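Local structure of peroxinectin A (Dictyostelium discoideum, 6ERC) at residues F311-S316 with I349-E354; M71-G76 with H305-P310; F329-P334 with R365-G370. The protein catalyses the oxidation of phenolic donors by hydrogen peroxide at a bound heme and is a secreted glycoprotein of the animal heme peroxidase type. All blocks are in the same frame, centred on the assembly; numbering follows the deposited sequence.

Contact 1 (F311-S316 with I349-E354). With NAG (2-acetamido-2-deoxy-beta-D-glucopyranose), chain E.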
loop_
_atom_site.group_PDB
_atom_site.type_symbol
_atom_site.label_atom_id
_atom_site.label_comp_id
_atom_site.label_asym_id
_atom_site.label_seq_id
_atom_site.Cartn_x
_atom_site.Cartn_y
_atom_site.Cartn_z
ATOM N N PHE A 311 -17.413 -4.890 -3.907
ATOM C CA PHE A 311 -17.779 -6.194 -3.376
ATOM C C PHE A 311 -16.596 -7.152 -3.408
ATOM O O PHE A 311 -15.751 -7.108 -4.307
ATOM C CB PHE A 311 -18.948 -6.800 -4.154
ATOM C CG PHE A 311 -20.252 -6.113 -3.903
ATOM C CD1 PHE A 311 -20.977 -6.378 -2.753
ATOM C CD2 PHE A 311 -20.753 -5.196 -4.811
ATOM C CE1 PHE A 311 -22.179 -5.746 -2.517
ATOM C CE2 PHE A 311 -21.956 -4.562 -4.581
ATOM C CZ PHE A 311 -22.671 -4.836 -3.434
ATOM N N MET A 312 -16.557 -8.018 -2.403
ATOM C CA MET A 312 -15.539 -9.053 -2.268
ATOM C C MET A 312 -16.210 -10.393 -2.552
ATOM O O MET A 312 -17.078 -10.831 -1.790
ATOM C CB MET A 312 -14.933 -9.004 -0.869
ATOM C CG MET A 312 -13.596 -9.679 -0.729
ATOM S SD MET A 312 -12.660 -8.919 0.610
ATOM C CE MET A 312 -12.087 -7.438 -0.198
ATOM N N GLU A 313 -15.819 -11.032 -3.654
ATOM C CA GLU A 313 -16.490 -12.239 -4.121
ATOM C C GLU A 313 -16.001 -13.482 -3.380
ATOM O O GLU A 313 -14.836 -13.584 -2.985
ATOM C CB GLU A 313 -16.268 -12.424 -5.624
ATOM C CG GLU A 313 -16.969 -11.394 -6.503
ATOM C CD GLU A 313 -18.481 -11.553 -6.507
ATOM O OE1 GLU A 313 -18.966 -12.671 -6.223
ATOM O OE2 GLU A 313 -19.188 -10.563 -6.794
ATOM N N TYR A 314 -16.918 -14.434 -3.201
ATOM C CA TYR A 314 -16.631 -15.733 -2.602
ATOM C C TYR A 314 -17.089 -16.825 -3.556
ATOM O O TYR A 314 -18.214 -16.778 -4.061
ATOM C CB TYR A 314 -17.343 -15.914 -1.258
ATOM C CG TYR A 314 -16.713 -15.179 -0.102
ATOM C CD1 TYR A 314 -16.847 -13.804 0.028
ATOM C CD2 TYR A 314 -16.006 -15.866 0.874
ATOM C CE1 TYR A 314 -16.278 -13.127 1.093
ATOM C CE2 TYR A 314 -15.434 -15.202 1.943
ATOM C CZ TYR A 314 -15.573 -13.833 2.049
ATOM O OH TYR A 314 -15.005 -13.163 3.109
ATOM N N TYR A 315 -16.226 -17.812 -3.783
ATOM C CA TYR A 315 -16.558 -18.957 -4.617
ATOM C C TYR A 315 -16.212 -20.241 -3.879
ATOM O O TYR A 315 -15.255 -20.292 -3.104
ATOM C CB TYR A 315 -15.821 -18.902 -5.962
ATOM C CG TYR A 315 -16.436 -17.939 -6.951
ATOM C CD1 TYR A 315 -17.404 -18.366 -7.851
ATOM C CD2 TYR A 315 -16.053 -16.606 -6.982
ATOM C CE1 TYR A 315 -17.971 -17.495 -8.755
ATOM C CE2 TYR A 315 -16.617 -15.723 -7.884
ATOM C CZ TYR A 315 -17.576 -16.174 -8.769
ATOM O OH TYR A 315 -18.147 -15.306 -9.672
ATOM N N SER A 316 -17.005 -21.281 -4.121
ATOM C CA SER A 316 -16.781 -22.564 -3.476
ATOM C C SER A 316 -15.954 -23.480 -4.380
ATOM O O SER A 316 -15.586 -23.127 -5.503
ATOM C CB SER A 316 -18.113 -23.209 -3.103
ATOM O OG SER A 316 -18.846 -23.570 -4.255
ATOM N N ILE A 349 -9.223 -13.560 -7.958
ATOM C CA ILE A 349 -8.572 -13.772 -9.247
ATOM C C ILE A 349 -9.549 -13.769 -10.417
ATOM O O ILE A 349 -9.116 -13.632 -11.570
ATOM C CB ILE A 349 -7.769 -15.088 -9.262
ATOM C CG1 ILE A 349 -8.697 -16.306 -9.142
ATOM C CG2 ILE A 349 -6.734 -15.085 -8.144
ATOM C CD1 ILE A 349 -7.996 -17.638 -9.356
ATOM N N ILE A 350 -10.848 -13.916 -10.160
ATOM C CA ILE A 350 -11.836 -13.989 -11.233
ATOM C C ILE A 350 -12.542 -12.647 -11.389
ATOM O O ILE A 350 -12.937 -12.269 -12.498
ATOM C CB ILE A 350 -12.850 -15.124 -10.973
ATOM C CG1 ILE A 350 -13.611 -15.474 -12.253
ATOM C CG2 ILE A 350 -13.839 -14.750 -9.867
ATOM C CD1 ILE A 350 -12.797 -16.261 -13.258
ATOM N N ASN A 351 -12.704 -11.918 -10.288
ATOM C CA ASN A 351 -13.526 -10.714 -10.284
ATOM C C ASN A 351 -12.731 -9.510 -10.778
ATOM O O ASN A 351 -11.615 -9.256 -10.314
ATOM C CB ASN A 351 -14.064 -10.454 -8.877
ATOM C CG ASN A 351 -15.079 -9.332 -8.838
ATOM O OD1 ASN A 351 -15.765 -9.062 -9.826
ATOM N ND2 ASN A 351 -15.182 -8.669 -7.694
ATOM N N GLU A 352 -13.312 -8.764 -11.718
ATOM C CA GLU A 352 -12.654 -7.592 -12.279
ATOM C C GLU A 352 -12.767 -6.411 -11.323
ATOM O O GLU A 352 -13.814 -6.193 -10.705
ATOM C CB GLU A 352 -13.270 -7.227 -13.630
ATOM C CG GLU A 352 -12.441 -6.245 -14.442
ATOM C CD GLU A 352 -13.159 -5.762 -15.691
ATOM O OE1 GLU A 352 -14.102 -4.945 -15.562
ATOM O OE2 GLU A 352 -12.784 -6.206 -16.798
ATOM N N GLU A 353 -11.684 -5.646 -11.205
ATOM C CA GLU A 353 -11.637 -4.531 -10.268
ATOM C C GLU A 353 -12.226 -3.276 -10.911
ATOM O O GLU A 353 -12.772 -3.300 -12.017
ATOM C CB GLU A 353 -10.207 -4.285 -9.791
ATOM C CG GLU A 353 -9.286 -3.666 -10.835
ATOM C CD GLU A 353 -7.963 -3.227 -10.249
ATOM O OE1 GLU A 353 -7.734 -3.480 -9.048
ATOM O OE2 GLU A 353 -7.157 -2.619 -10.985
ATOM N N GLU A 354 -12.105 -2.159 -10.205
ATOM C CA GLU A 354 -12.620 -0.873 -10.647
ATOM C C GLU A 354 -11.550 -0.115 -11.432
ATOM O O GLU A 354 -10.356 -0.411 -11.347
ATOM C CB GLU A 354 -13.077 -0.066 -9.429
ATOM C CG GLU A 354 -14.118 0.997 -9.702
ATOM C CD GLU A 354 -15.372 0.452 -10.345
ATOM O OE1 GLU A 354 -16.039 -0.389 -9.704
ATOM O OE2 GLU A 354 -15.684 0.861 -11.486
HETATM C C1 NAG E . -21.083 -27.607 -4.722
HETATM C C2 NAG E . -21.121 -26.690 -3.479
HETATM C C3 NAG E . -22.566 -26.357 -3.091
HETATM C C4 NAG E . -23.362 -25.858 -4.287
HETATM C C5 NAG E . -23.268 -26.871 -5.416
HETATM C C6 NAG E . -24.018 -26.451 -6.658
HETATM C C7 NAG E . -19.118 -27.411 -2.203
HETATM C C8 NAG E . -18.277 -26.834 -3.299
HETATM N N2 NAG E . -20.446 -27.315 -2.351
HETATM O O3 NAG E . -22.559 -25.365 -2.071
HETATM O O4 NAG E . -24.728 -25.696 -3.922
HETATM O O5 NAG E . -21.892 -27.036 -5.780
HETATM O O6 NAG E . -24.737 -25.242 -6.454
HETATM O O7 NAG E . -18.617 -27.952 -1.221
HETATM O O HOH W 1 -18.316 -8.275 -8.850
#

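Contact 2 (M71-G76 with H305-P310). With CA (calcium ion), chain G; HEM (protoporphyrin IX containing Fe), chain F.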
loop_
_atom_site.group_PDB
_atom_site.type_symbol
_atom_site.label_atom_id
_atom_site.label_comp_id
_atom_site.label_asym_id
_atom_site.label_seq_id
_atom_site.Cartn_x
_atom_site.Cartn_y
_atom_site.Cartn_z
ATOM N N MET A 71 -7.398 -9.212 -7.234
ATOM C CA MET A 71 -6.119 -9.699 -6.730
ATOM C C MET A 71 -4.982 -8.745 -7.070
ATOM O O MET A 71 -3.998 -8.664 -6.326
ATOM C CB MET A 71 -5.834 -11.092 -7.299
ATOM C CG MET A 71 -4.511 -11.699 -6.853
ATOM S SD MET A 71 -4.386 -11.907 -5.064
ATOM C CE MET A 71 -5.329 -13.411 -4.833
ATOM N N PHE A 72 -5.094 -8.018 -8.185
ATOM C CA PHE A 72 -4.041 -7.085 -8.577
ATOM C C PHE A 72 -3.878 -5.970 -7.551
ATOM O O PHE A 72 -2.753 -5.618 -7.176
ATOM C CB PHE A 72 -4.340 -6.504 -9.961
ATOM C CG PHE A 72 -3.432 -5.372 -10.352
ATOM C CD1 PHE A 72 -2.139 -5.618 -10.779
ATOM C CD2 PHE A 72 -3.875 -4.061 -10.299
ATOM C CE1 PHE A 72 -1.302 -4.579 -11.140
ATOM C CE2 PHE A 72 -3.043 -3.017 -10.659
ATOM C CZ PHE A 72 -1.756 -3.277 -11.081
ATOM N N ASN A 73 -4.988 -5.388 -7.092
ATOM C CA ASN A 73 -4.878 -4.321 -6.107
ATOM C C ASN A 73 -4.666 -4.864 -4.701
ATOM O O ASN A 73 -4.153 -4.139 -3.842
ATOM C CB ASN A 73 -6.111 -3.403 -6.161
ATOM C CG ASN A 73 -7.319 -3.971 -5.445
ATOM O OD1 ASN A 73 -7.331 -4.102 -4.219
ATOM N ND2 ASN A 73 -8.365 -4.267 -6.207
ATOM N N MET A 74 -5.024 -6.125 -4.453
ATOM C CA MET A 74 -4.656 -6.752 -3.188
ATOM C C MET A 74 -3.143 -6.884 -3.065
ATOM O O MET A 74 -2.585 -6.711 -1.975
ATOM C CB MET A 74 -5.330 -8.117 -3.063
ATOM C CG MET A 74 -6.824 -8.039 -2.800
ATOM S SD MET A 74 -7.217 -7.237 -1.229
ATOM C CE MET A 74 -9.003 -7.309 -1.259
ATOM N N TRP A 75 -2.458 -7.182 -4.171
ATOM C CA TRP A 75 -1.000 -7.209 -4.128
ATOM C C TRP A 75 -0.432 -5.804 -4.004
ATOM O O TRP A 75 0.556 -5.590 -3.291
ATOM C CB TRP A 75 -0.431 -7.895 -5.367
ATOM C CG TRP A 75 1.041 -8.105 -5.241
ATOM C CD1 TRP A 75 2.032 -7.347 -5.789
ATOM C CD2 TRP A 75 1.691 -9.134 -4.490
ATOM N NE1 TRP A 75 3.263 -7.847 -5.432
ATOM C CE2 TRP A 75 3.078 -8.944 -4.635
ATOM C CE3 TRP A 75 1.233 -10.202 -3.713
ATOM C CZ2 TRP A 75 4.012 -9.784 -4.033
ATOM C CZ3 TRP A 75 2.162 -11.034 -3.117
ATOM C CH2 TRP A 75 3.535 -10.820 -3.279
ATOM N N GLY A 76 -1.032 -4.839 -4.702
ATOM C CA GLY A 76 -0.592 -3.459 -4.565
ATOM C C GLY A 76 -0.654 -2.982 -3.128
ATOM O O GLY A 76 0.298 -2.394 -2.613
ATOM N N HIS A 305 -6.898 3.206 -4.382
ATOM C CA HIS A 305 -8.200 3.465 -3.782
ATOM C C HIS A 305 -9.269 3.682 -4.845
ATOM O O HIS A 305 -10.444 3.372 -4.617
ATOM C CB HIS A 305 -8.089 4.664 -2.853
ATOM C CG HIS A 305 -7.030 4.503 -1.808
ATOM N ND1 HIS A 305 -6.114 5.490 -1.516
ATOM C CD2 HIS A 305 -6.723 3.456 -1.005
ATOM C CE1 HIS A 305 -5.298 5.064 -0.567
ATOM N NE2 HIS A 305 -5.648 3.835 -0.237
ATOM N N SER A 306 -8.879 4.195 -6.012
ATOM C CA SER A 306 -9.805 4.303 -7.133
ATOM C C SER A 306 -10.190 2.932 -7.679
ATOM O O SER A 306 -11.320 2.740 -8.147
ATOM C CB SER A 306 -9.172 5.146 -8.237
ATOM O OG SER A 306 -10.095 5.403 -9.278
ATOM N N GLU A 307 -9.265 1.969 -7.643
ATOM C CA GLU A 307 -9.465 0.683 -8.302
ATOM C C GLU A 307 -10.137 -0.365 -7.418
ATOM O O GLU A 307 -10.512 -1.427 -7.925
ATOM C CB GLU A 307 -8.120 0.141 -8.813
ATOM C CG GLU A 307 -7.284 -0.604 -7.778
ATOM C CD GLU A 307 -5.845 -0.830 -8.218
ATOM O OE1 GLU A 307 -5.608 -1.039 -9.428
ATOM O OE2 GLU A 307 -4.949 -0.797 -7.348
ATOM N N VAL A 308 -10.307 -0.099 -6.126
ATOM C CA VAL A 308 -10.990 -1.036 -5.241
ATOM C C VAL A 308 -12.464 -1.100 -5.626
ATOM O O VAL A 308 -13.165 -0.082 -5.620
ATOM C CB VAL A 308 -10.820 -0.618 -3.775
ATOM C CG1 VAL A 308 -11.705 -1.453 -2.856
ATOM C CG2 VAL A 308 -9.366 -0.732 -3.361
ATOM N N GLY A 309 -12.941 -2.296 -5.950
ATOM C CA GLY A 309 -14.349 -2.507 -6.204
ATOM C C GLY A 309 -15.142 -2.570 -4.921
ATOM O O GLY A 309 -14.601 -2.692 -3.812
ATOM N N PRO A 310 -16.469 -2.486 -5.052
ATOM C CA PRO A 310 -17.313 -2.432 -3.849
ATOM C C PRO A 310 -17.566 -3.778 -3.194
ATOM O O PRO A 310 -17.914 -3.802 -2.005
ATOM C CB PRO A 310 -18.620 -1.828 -4.371
ATOM C CG PRO A 310 -18.684 -2.251 -5.793
ATOM C CD PRO A 310 -17.258 -2.326 -6.287
HETATM CA CA CA G . -12.197 4.470 -9.675
HETATM C CHA HEM F . -2.844 4.481 2.705
HETATM C CHB HEM F . -6.978 2.040 3.278
HETATM C CHC HEM F . -6.173 -0.269 -0.928
HETATM C CHD HEM F . -2.161 2.360 -1.602
HETATM C C1A HEM F . -4.060 4.065 3.188
HETATM C C2A HEM F . -4.750 4.618 4.326
HETATM C C3A HEM F . -5.896 3.951 4.491
HETATM C C4A HEM F . -5.963 2.944 3.456
HETATM C CMA HEM F . -6.963 4.186 5.582
HETATM C CAA HEM F . -4.226 5.791 5.171
HETATM C CBA HEM F . -5.158 6.967 4.917
HETATM C CGA HEM F . -4.446 8.260 5.216
HETATM O O1A HEM F . -3.443 8.576 4.526
HETATM O O2A HEM F . -4.890 8.986 6.142
HETATM C C1B HEM F . -7.099 1.196 2.200
HETATM C C2B HEM F . -8.166 0.245 2.013
HETATM C C3B HEM F . -7.948 -0.402 0.855
HETATM C C4B HEM F . -6.732 0.129 0.272
HETATM C CMB HEM F . -9.310 0.069 3.032
HETATM C CAB HEM F . -8.782 -1.511 0.173
HETATM C CBB HEM F . -9.949 -1.951 0.655
HETATM C C1C HEM F . -5.023 0.242 -1.490
HETATM C C2C HEM F . -4.433 -0.153 -2.757
HETATM C C3C HEM F . -3.313 0.581 -2.940
HETATM C C4C HEM F . -3.179 1.451 -1.793
HETATM C CMC HEM F . -5.076 -1.232 -3.654
HETATM C CAC HEM F . -2.261 0.628 -4.079
HETATM C CBC HEM F . -2.262 -0.129 -5.178
HETATM C C1D HEM F . -1.976 3.128 -0.478
HETATM C C2D HEM F . -0.830 3.965 -0.204
HETATM C C3D HEM F . -1.032 4.553 0.979
HETATM C C4D HEM F . -2.296 4.098 1.504
HETATM C CMD HEM F . 0.374 4.146 -1.149
HETATM C CAD HEM F . -0.096 5.520 1.723
HETATM C CBD HEM F . 0.960 4.637 2.380
HETATM C CGD HEM F . 1.407 5.212 3.703
HETATM O O1D HEM F . 0.727 4.948 4.727
HETATM O O2D HEM F . 2.441 5.925 3.750
HETATM N NA HEM F . -4.828 3.041 2.679
HETATM N NB HEM F . -6.241 1.101 1.122
HETATM N NC HEM F . -4.229 1.220 -0.931
HETATM N ND HEM F . -2.848 3.232 0.586
HETATM FE FE HEM F . -4.493 2.140 0.876
HETATM O O HOH W 2 -2.530 -2.445 -7.716
HETATM O O HOH W 3 -11.252 -4.542 -5.712
HETATM O O HOH W 4 -13.961 3.599 -8.337
HETATM O O HOH W 5 -13.819 3.951 -11.294
#

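Contact 3 (F329-P334 with R365-G370)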
loop_
_atom_site.group_PDB
_atom_site.type_symbol
_atom_site.label_atom_id
_atom_site.label_comp_id
_atom_site.label_asym_id
_atom_site.label_seq_id
_atom_site.Cartn_x
_atom_site.Cartn_y
_atom_site.Cartn_z
ATOM N N PHE A 329 -18.374 -3.950 5.002
ATOM C CA PHE A 329 -18.537 -4.932 6.068
ATOM C C PHE A 329 -17.271 -5.739 6.339
ATOM O O PHE A 329 -17.256 -6.536 7.284
ATOM C CB PHE A 329 -19.679 -5.901 5.736
ATOM C CG PHE A 329 -21.041 -5.258 5.677
ATOM C CD1 PHE A 329 -21.234 -3.936 6.053
ATOM C CD2 PHE A 329 -22.138 -5.995 5.259
ATOM C CE1 PHE A 329 -22.492 -3.364 5.998
ATOM C CE2 PHE A 329 -23.396 -5.428 5.203
ATOM C CZ PHE A 329 -23.573 -4.112 5.574
ATOM N N SER A 330 -16.215 -5.557 5.549
ATOM C CA SER A 330 -15.012 -6.369 5.669
ATOM C C SER A 330 -13.860 -5.644 6.353
ATOM O O SER A 330 -12.785 -6.233 6.504
ATOM C CB SER A 330 -14.558 -6.843 4.285
ATOM O OG SER A 330 -14.016 -5.772 3.533
ATOM N N TYR A 331 -14.048 -4.391 6.766
ATOM C CA TYR A 331 -12.977 -3.637 7.414
ATOM C C TYR A 331 -12.660 -4.263 8.767
ATOM O O TYR A 331 -13.498 -4.254 9.677
ATOM C CB TYR A 331 -13.378 -2.174 7.578
ATOM C CG TYR A 331 -13.555 -1.417 6.280
ATOM C CD1 TYR A 331 -12.751 -1.683 5.175
ATOM C CD2 TYR A 331 -14.529 -0.430 6.162
ATOM C CE1 TYR A 331 -12.913 -0.986 3.989
ATOM C CE2 TYR A 331 -14.700 0.271 4.983
ATOM C CZ TYR A 331 -13.889 -0.010 3.900
ATOM O OH TYR A 331 -14.059 0.686 2.722
ATOM N N PHE A 332 -11.450 -4.802 8.902
ATOM C CA PHE A 332 -10.990 -5.400 10.155
ATOM C C PHE A 332 -11.995 -6.428 10.669
ATOM O O PHE A 332 -12.453 -6.376 11.812
ATOM C CB PHE A 332 -10.723 -4.317 11.201
ATOM C CG PHE A 332 -9.657 -3.341 10.792
ATOM C CD1 PHE A 332 -8.348 -3.509 11.210
ATOM C CD2 PHE A 332 -9.962 -2.266 9.975
ATOM C CE1 PHE A 332 -7.365 -2.616 10.828
ATOM C CE2 PHE A 332 -8.982 -1.372 9.590
ATOM C CZ PHE A 332 -7.682 -1.548 10.018
ATOM N N ASN A 333 -12.332 -7.381 9.803
ATOM C CA ASN A 333 -13.309 -8.424 10.115
ATOM C C ASN A 333 -12.660 -9.791 9.956
ATOM O O ASN A 333 -12.510 -10.279 8.822
ATOM C CB ASN A 333 -14.533 -8.306 9.209
ATOM C CG ASN A 333 -15.558 -9.389 9.476
ATOM O OD1 ASN A 333 -15.540 -10.033 10.526
ATOM N ND2 ASN A 333 -16.461 -9.597 8.523
ATOM N N PRO A 334 -12.255 -10.448 11.048
ATOM C CA PRO A 334 -11.678 -11.796 10.916
ATOM C C PRO A 334 -12.675 -12.848 10.459
ATOM O O PRO A 334 -12.254 -13.859 9.882
ATOM C CB PRO A 334 -11.162 -12.101 12.332
ATOM C CG PRO A 334 -11.062 -10.770 13.011
ATOM C CD PRO A 334 -12.156 -9.941 12.427
ATOM N N ARG A 365 -15.342 6.104 0.346
ATOM C CA ARG A 365 -15.496 7.553 0.419
ATOM C C ARG A 365 -16.560 7.975 1.425
ATOM O O ARG A 365 -16.471 9.072 1.983
ATOM C CB ARG A 365 -15.838 8.111 -0.964
ATOM C CG ARG A 365 -15.483 9.578 -1.139
ATOM C CD ARG A 365 -15.895 10.104 -2.505
ATOM N NE ARG A 365 -17.344 10.213 -2.641
ATOM C CZ ARG A 365 -18.076 11.212 -2.152
ATOM N NH1 ARG A 365 -17.502 12.200 -1.478
ATOM N NH2 ARG A 365 -19.389 11.222 -2.334
ATOM N N ASN A 366 -17.559 7.133 1.672
ATOM C CA ASN A 366 -18.659 7.459 2.576
ATOM C C ASN A 366 -18.900 6.321 3.558
ATOM O O ASN A 366 -20.009 5.800 3.687
ATOM C CB ASN A 366 -19.936 7.760 1.793
ATOM C CG ASN A 366 -19.833 9.027 0.966
ATOM O OD1 ASN A 366 -19.408 10.075 1.458
ATOM N ND2 ASN A 366 -20.222 8.937 -0.300
ATOM N N PHE A 367 -17.853 5.920 4.275
ATOM C CA PHE A 367 -17.993 4.906 5.311
ATOM C C PHE A 367 -18.475 5.552 6.604
ATOM O O PHE A 367 -17.905 6.548 7.060
ATOM C CB PHE A 367 -16.666 4.185 5.552
ATOM C CG PHE A 367 -16.717 3.208 6.690
ATOM C CD1 PHE A 367 -17.264 1.950 6.513
ATOM C CD2 PHE A 367 -16.237 3.554 7.943
ATOM C CE1 PHE A 367 -17.324 1.051 7.560
ATOM C CE2 PHE A 367 -16.294 2.658 8.995
ATOM C CZ PHE A 367 -16.838 1.407 8.803
ATOM N N LEU A 368 -19.517 4.977 7.200
ATOM C CA LEU A 368 -20.132 5.525 8.402
ATOM C C LEU A 368 -19.979 4.555 9.563
ATOM O O LEU A 368 -20.015 3.334 9.378
ATOM C CB LEU A 368 -21.621 5.820 8.181
ATOM C CG LEU A 368 -21.964 6.906 7.164
ATOM C CD1 LEU A 368 -23.470 7.055 7.058
ATOM C CD2 LEU A 368 -21.323 8.232 7.540
ATOM N N PHE A 369 -19.800 5.113 10.763
ATOM C CA PHE A 369 -19.844 4.295 11.969
ATOM C C PHE A 369 -21.274 3.885 12.289
ATOM O O PHE A 369 -21.518 2.764 12.751
ATOM C CB PHE A 369 -19.232 5.053 13.150
ATOM C CG PHE A 369 -17.781 5.428 12.964
ATOM C CD1 PHE A 369 -16.959 4.712 12.102
ATOM C CD2 PHE A 369 -17.239 6.496 13.662
ATOM C CE1 PHE A 369 -15.629 5.061 11.940
ATOM C CE2 PHE A 369 -15.911 6.848 13.504
ATOM C CZ PHE A 369 -15.105 6.129 12.641
ATOM N N GLY A 370 -22.232 4.777 12.043
ATOM C CA GLY A 370 -23.627 4.488 12.305
ATOM C C GLY A 370 -24.570 5.358 11.500
ATOM O O GLY A 370 -24.734 5.154 10.293
#

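Contact 1 (F311-S316 with I349-E354)
Glu313 and Asn351 approach each other at about a right angle, with the carboxylate and amide planes 81° apart. A methylene does the touching: Glu313 CG lies 3.5 Å from Asn351 ND2. The Glu313 chain bends at its second torsion (chi2 -70°), and CG, not the carboxylate, is the part that meets the amide. A water joins the two polar ends instead. It donates to Glu313 OE2 at 3.2 Å and to Asn351 OD1 at 2.8 Å. The stronger partner of Glu313 OE2 is Arg321, through a salt bridge. Asn351 ND2 gives a weak hydrogen bond to Asp70 OD2.

The second touch is apolar. The Ile350 CG2 methyl sits 3.5 Å from Tyr315 CE2 and meets the ring obliquely. This is a surface contact. Farther along, Ser316 OG lies 3.4 Å from C8 of an N-acetylglucosamine attached to the protein.

Strands 311-315 and 321-326 form an antiparallel beta hairpin, and the contact sets its first strand against the chain leaving helix 342-350. The CB atoms of Glu313 and Tyr315 are directed toward residues 349-354. Met312 points away from them and packs on Leu344 of helix 342-350 and Met74 of helix 70-80.

Contact 2 (M71-G76 with H305-P310)
Glu307 reaches from the short helix 304-307 to Phe72 and Asn73 on helix 70-80. Its CB is directed at that helix. The first torsion (chi1 84°) sets CG between the backbone N and the carbonyl carbon, and the chain runs on extended. CG meets Asn73 CB at 3.4 Å. CD follows past the same methylene, 3.3 Å from Asn73 CB. The two side chains run antiparallel alongside each other, with amide and carboxylate planes 31° apart.

The two carboxylate oxygens part company. OE2 lies 3.1 Å from Asn73 CB and 3.5 Å from the heme carbon CBC. It also accepts a hydrogen bond from a water at 3.0 Å, and that water donates to Phe72 O as well. OE1 comes to the edge of the Phe72 ring, in its plane, 3.5 Å from Phe72 CE2. Ring and carboxylate planes stand 88° apart. OE1 is also close to Glu353 OE2, which suggests that the pair may share a proton.

These segments form part of the heme pocket of an animal heme peroxidase. His305 is the proximal ligand, with NE2 2.3 Å from the heme iron. Helix 70-80 leads directly to His81, the predicted proton acceptor. Ser306, between His305 and Glu307, binds a calcium ion through both O and OG. Asn355, Asp357, Tyr359 and two waters complete that site.

Val308 CG2 packs near the heme vinyl carbon CAB and, more loosely, near Asn73 OD1. Asn73 ND2 donates to Glu353 OE1 and to a second water, which lies 2.9 Å from Asn73 ND2. The same water accepts a hydrogen bond from Gly309 N.

Contact 3 (F329-P334 with R365-G370)
A T-shaped (edge-to-face) aromatic pair at the margin of the heme pocket joins Tyr331 to Phe367. Tyr331 is a pocket residue, and its side chain is about 4 Å from the heme at the nearest atoms. The ring centroids are 5.0 Å apart and the planes stand at 74°.

Tyr331 supplies the edge. Its CD2 and CE2 carbons come over one face of Phe367. Tyr331 CE2 lies 3.4 Å from Phe367 CD1, and Tyr331 CD2 lies 3.5 Å from Phe367 CE1. The edge therefore sits above the CD1-CE1 side of the phenyl ring, with Phe367 CG and CZ a little farther off. Phe367 CB points toward Tyr331, and CG anti to the backbone N (chi1 175°) carries the ring on to it. Both residues are buried. The Tyr331 hydroxyl makes a weak hydrogen bond with Asp363 O, which adds a second tie to the chain just before Arg365.

Neither segment is part of a strand. Residues 329-334 lie in the loop from strand 321-326 to helix 342-350. Residues 365-370 lead out of helix 362-365, which Arg365 ends, and run toward helix 379-390.

From the N terminus, helix 70-80 supplies the first half of contact 2. The chain then makes a 228-residue excursion, and helix 304-307 closes that loop. Strand 311-315 follows at once and opens contact 1, so these two contacts are in series. Residues 329-334 open contact 3 before 349-354 close contact 1, and 365-370 close contact 3 last. Contacts 1 and 3 therefore cross. Contacts 1 and 2 touch: Glu354 N probably hydrogen-bonds to Glu307 O. Contact 3 touches neither. Contacts 1 and 2 tie together helix 70-80, the proximal heme segment, the 311-326 hairpin and the chain after helix 342-350. Contact 3 joins the loop before helix 342-350 to the chain leaving helix 362-365.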